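PDB 6RXA: argininosuccinate lyase, which works as an EDDS lyase of the aspartase/fumarase superfamily, cleaving carbon-nitrogen bonds, and may also split argininosuccinate into fumarate and arginine. Local coordinates for residues Arg294-Lys297 with Ala298-Ala302; Arg48-Val51 with Val52-Glu56. The protein carries 2 engineered substitutions. All blocks are in the same frame, centred on the assembly; numbering follows the deposited sequence.

Overall arrangement
From the N terminus the chain first reaches contact 2, the last turns of helix 35-56, and much later contact 1, near the end of helix 290-301. Each contact joins consecutive residues of one helix, so neither closes a loop; they follow in series, neither nesting nor crossing. Their centres lie about 43 Å apart and they do not touch. Residues 48-56 pack far from the centre of the chain, where helix 35-56 meets helices 62-79, 212-218 and 451-500. Residues 294-302 lie more centrally, between helices 236-262 and 329-348, and reach the other three subunits of the tetramer. The pair illustrates one helical spacing serving peripheral packing and subunit assembly.

Contact 1 (Arg294-Lys297 with Ala298-Ala302); sequences RSRK and AAFAA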
loop_
_atom_site.group_PDB
_atom_site.type_symbol
_atom_site.label_atom_id
_atom_site.label_comp_id
_atom_site.label_asym_id
_atom_site.label_seq_id
_atom_site.Cartn_x
_atom_site.Cartn_y
_atom_site.Cartn_z
ATOM N N ARG A 294 -4.662 15.499 13.546
ATOM C CA ARG A 294 -3.438 14.755 13.829
ATOM C C ARG A 294 -3.731 13.306 14.205
ATOM O O ARG A 294 -2.885 12.432 13.993
ATOM C CB ARG A 294 -2.623 15.454 14.914
ATOM C CG ARG A 294 -1.936 16.708 14.400
ATOM C CD ARG A 294 -1.261 17.453 15.521
ATOM N NE ARG A 294 -0.411 18.536 15.033
ATOM C CZ ARG A 294 0.863 18.389 14.676
ATOM N NH1 ARG A 294 1.450 17.200 14.729
ATOM N NH2 ARG A 294 1.550 19.442 14.258
ATOM N N SER A 295 -4.912 13.023 14.763
ATOM C CA SER A 295 -5.285 11.632 14.999
ATOM C C SER A 295 -5.495 10.895 13.679
ATOM O O SER A 295 -5.022 9.762 13.505
ATOM C CB SER A 295 -6.530 11.565 15.894
ATOM O OG SER A 295 -6.232 12.019 17.218
ATOM N N ARG A 296 -6.201 11.521 12.732
ATOM C CA ARG A 296 -6.347 10.930 11.413
ATOM C C ARG A 296 -4.994 10.725 10.741
ATOM O O ARG A 296 -4.756 9.688 10.109
ATOM C CB ARG A 296 -7.251 11.792 10.532
ATOM C CG ARG A 296 -8.688 11.890 11.027
ATOM C CD ARG A 296 -9.601 12.531 9.993
ATOM N NE ARG A 296 -9.932 11.562 8.945
ATOM C CZ ARG A 296 -10.345 11.863 7.721
ATOM N NH1 ARG A 296 -10.468 13.125 7.328
ATOM N NH2 ARG A 296 -10.624 10.884 6.877
ATOM N N LYS A 297 -4.085 11.701 10.874
ATOM C CA LYS A 297 -2.750 11.577 10.295
ATOM C C LYS A 297 -2.071 10.285 10.752
ATOM O O LYS A 297 -1.463 9.572 9.942
ATOM C CB LYS A 297 -1.916 12.804 10.658
ATOM C CG LYS A 297 -0.515 12.859 10.049
ATOM C CD LYS A 297 0.229 14.062 10.627
ATOM C CE LYS A 297 1.601 14.248 10.076
ATOM N NZ LYS A 297 2.196 15.440 10.803
ATOM N N ALA A 298 -2.164 9.968 12.050
ATOM C CA ALA A 298 -1.600 8.722 12.563
ATOM C C ALA A 298 -2.254 7.505 11.925
ATOM O O ALA A 298 -1.572 6.529 11.594
ATOM C CB ALA A 298 -1.768 8.676 14.082
ATOM N N ALA A 299 -3.578 7.544 11.749
ATOM C CA ALA A 299 -4.276 6.460 11.071
ATOM C C ALA A 299 -3.738 6.248 9.666
ATOM O O ALA A 299 -3.480 5.107 9.255
ATOM C CB ALA A 299 -5.778 6.757 11.031
ATOM N N PHE A 300 -3.609 7.328 8.887
ATOM C CA PHE A 300 -3.120 7.186 7.520
ATOM C C PHE A 300 -1.695 6.650 7.521
ATOM O O PHE A 300 -1.339 5.786 6.715
ATOM C CB PHE A 300 -3.136 8.543 6.821
ATOM C CG PHE A 300 -4.432 9.292 6.916
ATOM C CD1 PHE A 300 -5.654 8.642 7.022
ATOM C CD2 PHE A 300 -4.417 10.673 6.872
ATOM C CE1 PHE A 300 -6.825 9.384 7.093
ATOM C CE2 PHE A 300 -5.570 11.403 6.931
ATOM C CZ PHE A 300 -6.775 10.762 7.045
ATOM N N ALA A 301 -0.861 7.152 8.428
ATOM C CA ALA A 301 0.532 6.736 8.441
ATOM C C ALA A 301 0.677 5.260 8.777
ATOM O O ALA A 301 1.640 4.619 8.335
ATOM C CB ALA A 301 1.329 7.578 9.432
ATOM N N ALA A 302 -0.263 4.702 9.547
ATOM C CA ALA A 302 -0.211 3.297 9.934
ATOM C C ALA A 302 -0.336 2.363 8.734
ATOM O O ALA A 302 0.006 1.183 8.835
ATOM C CB ALA A 302 -1.310 2.979 10.941
#
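Arg294 O accepts the backbone N-H of Ala298 at 3.2 Å, in the i to i+4 pattern of an alpha-helix. The Arg294 side chain leaves this turn for a cation-pi contact with Tyr26; both residues bind fumarate in another crystal structure of this protein. Ser295 O repeats the backbone bond with Ala299 N, while Ser295 OG turns back to Ser291 O. Arg296 carries the main side-chain contact. Its carbonyl O receives Phe300 N at 2.9 Å and also sits 3.2 Å above the centre of the Phe300 ring. A bend about CG-CD (chi3 77°) sets one guanidinium face against the edge of that ring, with Phe300 CZ 3.6 Å above the guanidinium plane, toward its rim; the two planes are 76° apart. The guanidinium bonds Ser253 OG, Ala315 O of the second subunit and Asn314 O of the third. Lys297 O binds Ala301 N at 2.9 Å, and its extended chain carries NZ to a salt bridge with Glu326 of the second subunit. The chemistry thus implies a division of labour at Arg296: Phe300 supplies nonpolar packing against one face, while three oxygens take up the buried N-H groups, two of them, Ala315 O and Asn314 O, tying the helix to neighbouring subunits.

Contact 2 (Arg48-Val51 with Val52-Glu56); sequences RAHV and VMLTE
Leu54 leans on the imidazole of His50 one helical turn earlier, an i to i+4 CH-pi contact near the C-terminal end of helix 35-56 in the mainly alpha-helical fold of the aspartase/fumarase superfamily. Leu54 CB begins 3.6 Å from both His50 O and Val51 O. With CG opposite the carbonyl carbon (chi1 -66°), the chain turns back toward the preceding turn, and CG comes over one face of the His50 ring, 4.2 Å from its centroid and 25° off the normal. At the tip, Leu54 CD1 lies 3.6 Å from His50 NE2 and also touches His50 CD2, whereas the second branch, Leu54 CD2, reaches the ring more loosely near NE2 and CE1. Met53 adds a further contact: its chain, folded about CB-CG and CG-SD, brings CE obliquely to within 3.7 Å of His50 ND1. The ring's polar end is anchored by a hydrogen bond from NE2 to Ile108 O. An alanine in place of His50 would remove the ring and is likely to leave Ile108 O without this donor and open a gap beside Leu54 and Met53 CE. One residue further along, Val51 faces helix 62-79, while its carbonyl oxygen takes two bonds from opposite faces of its plane: Thr55 N at 3.0 Å and Thr55 OG1 at 2.7 Å.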
loop_
_atom_site.group_PDB
_atom_site.type_symbol
_atom_site.label_atom_id
_atom_site.label_comp_id
_atom_site.label_asym_id
_atom_site.label_seq_id
_atom_site.Cartn_x
_atom_site.Cartn_y
_atom_site.Cartn_z
ATOM N N ARG A 48 20.064 -13.221 30.285
ATOM C CA ARG A 48 19.955 -13.781 31.627
ATOM C C ARG A 48 19.182 -15.094 31.605
ATOM O O ARG A 48 19.603 -16.079 32.224
ATOM C CB ARG A 48 19.291 -12.760 32.547
ATOM C CG ARG A 48 20.179 -11.561 32.843
ATOM C CD ARG A 48 19.465 -10.525 33.688
ATOM N NE ARG A 48 20.390 -9.480 34.128
ATOM C CZ ARG A 48 20.815 -8.482 33.358
ATOM N NH1 ARG A 48 20.411 -8.381 32.104
ATOM N NH2 ARG A 48 21.653 -7.579 33.846
ATOM N N ALA A 49 18.046 -15.128 30.907
ATOM C CA ALA A 49 17.248 -16.351 30.871
ATOM C C ALA A 49 17.999 -17.486 30.187
ATOM O O ALA A 49 17.949 -18.640 30.643
ATOM C CB ALA A 49 15.917 -16.097 30.165
ATOM N N HIS A 50 18.677 -17.189 29.078
ATOM C CA HIS A 50 19.434 -18.220 28.380
ATOM C C HIS A 50 20.525 -18.779 29.280
ATOM O O HIS A 50 20.697 -20.001 29.385
ATOM C CB HIS A 50 20.019 -17.630 27.101
ATOM C CG HIS A 50 20.759 -18.626 26.275
ATOM N ND1 HIS A 50 20.119 -19.607 25.546
ATOM C CD2 HIS A 50 22.083 -18.795 26.062
ATOM C CE1 HIS A 50 21.027 -20.339 24.922
ATOM N NE2 HIS A 50 22.224 -19.874 25.224
ATOM N N VAL A 51 21.255 -17.897 29.967
ATOM C CA VAL A 51 22.337 -18.318 30.854
ATOM C C VAL A 51 21.812 -19.143 32.025
ATOM O O VAL A 51 22.408 -20.161 32.392
ATOM C CB VAL A 51 23.142 -17.086 31.308
ATOM C CG1 VAL A 51 24.010 -17.417 32.498
ATOM C CG2 VAL A 51 23.982 -16.552 30.154
ATOM N N VAL A 52 20.703 -18.718 32.636
ATOM C CA VAL A 52 20.088 -19.502 33.709
ATOM C C VAL A 52 19.716 -20.896 33.209
ATOM O O VAL A 52 20.009 -21.906 33.862
ATOM C CB VAL A 52 18.877 -18.753 34.296
ATOM C CG1 VAL A 52 18.085 -19.659 35.220
ATOM C CG2 VAL A 52 19.339 -17.506 35.027
ATOM N N MET A 53 19.094 -20.972 32.036
ATOM C CA MET A 53 18.748 -22.272 31.467
ATOM C C MET A 53 19.990 -23.117 31.218
ATOM O O MET A 53 19.993 -24.317 31.510
ATOM C CB MET A 53 17.936 -22.081 30.182
ATOM C CG MET A 53 17.538 -23.381 29.483
ATOM S SD MET A 53 18.811 -23.974 28.350
ATOM C CE MET A 53 18.833 -22.662 27.132
ATOM N N LEU A 54 21.051 -22.523 30.666
ATOM C CA LEU A 54 22.264 -23.298 30.436
ATOM C C LEU A 54 22.812 -23.838 31.743
ATOM O O LEU A 54 23.418 -24.916 31.771
ATOM C CB LEU A 54 23.344 -22.455 29.776
ATOM C CG LEU A 54 23.123 -21.952 28.362
ATOM C CD1 LEU A 54 24.321 -21.144 27.908
ATOM C CD2 LEU A 54 22.889 -23.112 27.413
ATOM N N THR A 55 22.617 -23.094 32.836
ATOM C CA THR A 55 23.076 -23.544 34.144
ATOM C C THR A 55 22.246 -24.729 34.630
ATOM O O THR A 55 22.796 -25.732 35.098
ATOM C CB THR A 55 22.988 -22.395 35.142
ATOM O OG1 THR A 55 23.602 -21.233 34.582
ATOM C CG2 THR A 55 23.747 -22.760 36.432
ATOM N N GLU A 56 20.915 -24.635 34.512
ATOM C CA GLU A 56 20.061 -25.766 34.860
ATOM C C GLU A 56 20.460 -27.012 34.081
ATOM O O GLU A 56 20.388 -28.131 34.602
ATOM C CB GLU A 56 18.591 -25.447 34.569
ATOM C CG GLU A 56 17.995 -24.318 35.386
ATOM C CD GLU A 56 16.472 -24.268 35.308
ATOM O OE1 GLU A 56 15.866 -23.454 36.041
ATOM O OE2 GLU A 56 15.877 -25.041 34.522
#